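Local coordinates for protein flap endonuclease 1 (Methanocaldococcus jannaschii, PDB 1A76) that cuts 5' flaps and trims 5' ends of DNA during replication and repair, using bound magnesium ions, at residues Arg300-Lys303 against His304-Leu308. Numbering follows the deposited sequence.
Sequences RVKK and HVDKL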
# COMPACT_ATOMS: atom_id res chain seq x y z
N ARG A 300 18.73 0.26 -21.61
CA ARG A 300 18.05 1.03 -20.57
C ARG A 300 18.36 0.50 -19.19
O ARG A 300 18.65 1.26 -18.27
CB ARG A 300 16.53 1.00 -20.79
CG ARG A 300 15.78 2.02 -19.96
CD ARG A 300 14.29 2.02 -20.29
NE ARG A 300 14.00 2.80 -21.48
CZ ARG A 300 13.69 2.27 -22.67
NH1 ARG A 300 13.63 0.96 -22.82
NH2 ARG A 300 13.43 3.07 -23.70
N VAL A 301 18.31 -0.82 -19.02
CA VAL A 301 18.60 -1.39 -17.71
C VAL A 301 20.05 -1.12 -17.32
O VAL A 301 20.32 -0.65 -16.22
CB VAL A 301 18.28 -2.91 -17.68
CG1 VAL A 301 18.57 -3.48 -16.27
CG2 VAL A 301 16.80 -3.14 -18.03
N LYS A 302 20.98 -1.38 -18.24
CA LYS A 302 22.39 -1.14 -17.96
C LYS A 302 22.62 0.28 -17.46
O LYS A 302 23.25 0.51 -16.42
CB LYS A 302 23.23 -1.38 -19.22
CG LYS A 302 24.71 -1.02 -19.07
CD LYS A 302 25.39 -1.94 -18.07
CE LYS A 302 26.83 -1.53 -17.78
NZ LYS A 302 27.20 -1.81 -16.36
N LYS A 303 22.08 1.24 -18.20
CA LYS A 303 22.23 2.64 -17.85
C LYS A 303 21.67 2.92 -16.46
O LYS A 303 22.27 3.67 -15.68
CB LYS A 303 21.51 3.50 -18.89
CG LYS A 303 21.67 4.99 -18.66
CD LYS A 303 20.76 5.78 -19.58
CE LYS A 303 21.56 6.75 -20.42
NZ LYS A 303 22.24 7.76 -19.56
N HIS A 304 20.53 2.33 -16.14
CA HIS A 304 19.94 2.58 -14.84
C HIS A 304 20.60 1.89 -13.67
O HIS A 304 20.68 2.48 -12.59
CB HIS A 304 18.45 2.26 -14.89
CG HIS A 304 17.66 3.28 -15.64
ND1 HIS A 304 17.08 4.37 -15.02
CD2 HIS A 304 17.41 3.42 -16.96
CE1 HIS A 304 16.51 5.13 -15.94
NE2 HIS A 304 16.70 4.58 -17.12
N VAL A 305 21.09 0.67 -13.85
CA VAL A 305 21.76 -0.02 -12.74
C VAL A 305 23.07 0.70 -12.44
O VAL A 305 23.54 0.71 -11.30
CB VAL A 305 22.04 -1.54 -13.05
CG1 VAL A 305 20.72 -2.26 -13.35
CG2 VAL A 305 23.00 -1.69 -14.22
N ASP A 306 23.67 1.30 -13.46
CA ASP A 306 24.92 2.05 -13.27
C ASP A 306 24.60 3.33 -12.49
O ASP A 306 25.34 3.74 -11.60
CB ASP A 306 25.54 2.40 -14.63
CG ASP A 306 26.26 1.20 -15.27
OD1 ASP A 306 26.52 0.21 -14.56
OD2 ASP A 306 26.55 1.25 -16.48
N LYS A 307 23.47 3.95 -12.81
CA LYS A 307 23.06 5.16 -12.11
C LYS A 307 22.64 4.80 -10.68
O LYS A 307 22.93 5.54 -9.74
CB LYS A 307 21.88 5.82 -12.84
CG LYS A 307 22.13 6.11 -14.31
CD LYS A 307 21.36 7.34 -14.77
CE LYS A 307 20.51 7.03 -15.99
NZ LYS A 307 19.73 5.78 -15.77
N LEU A 308 21.95 3.67 -10.51
CA LEU A 308 21.51 3.26 -9.18
C LEU A 308 22.72 3.01 -8.28
O LEU A 308 22.74 3.42 -7.13
CB LEU A 308 20.64 1.99 -9.23
CG LEU A 308 20.37 1.32 -7.87
CD1 LEU A 308 19.56 2.25 -6.95
CD2 LEU A 308 19.61 0.00 -8.08
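Lys302 reaches one turn along helix 298-315 to form an i, i+4 salt bridge with Asp306. From CB the chain leaves with CG anti to the backbone N (chi1 174°), then bends at chi2 (66°), which swings the rest toward the following turn. The Lys302 chain crosses that of Asp306 at a slant, its CG and CD both nearest to OD2, with Lys302 CD 3.7 Å from Asp306 OD2. CE drops closer still to that oxygen, and Lys302 NZ ends 2.8 Å from Asp306 OD1, on the syn lone pair, the side facing the other oxygen. OD1 takes a second ammonium from Lys283 of helix 283-292, so this bridge also ties two helices together. Beneath it the backbone bonds continue: Asp306 N gives its hydrogen to Lys302 O at 3.1 Å, and Val305 N bonds Val301 O at 2.8 Å, nearly straight at 163°.

Val305 and Val301 meet through their CG1 methyls, 3.8 Å apart, on the buried side of the helix; both also touch Ile286, and Phe62 and Tyr63 of helix 56-70 pack against Val305 and Val301 respectively. His304 lies beside the Arg300 chain, its ring set edge-to-face with Tyr63. Farther round, the aliphatic part of Lys303 rests on that of Lys307, Lys303 CG lying 3.6 Å from Lys307 CE, while Lys303 NZ and Lys307 NZ stay 5.0 Å apart.

The helix is thus two-sided, with valines seated against its neighbours and charged side chains on the outward face. With two lysines at one oxygen, Asp306 probably stays ionised, and its negative charge would offset part of the positive charge gathered here.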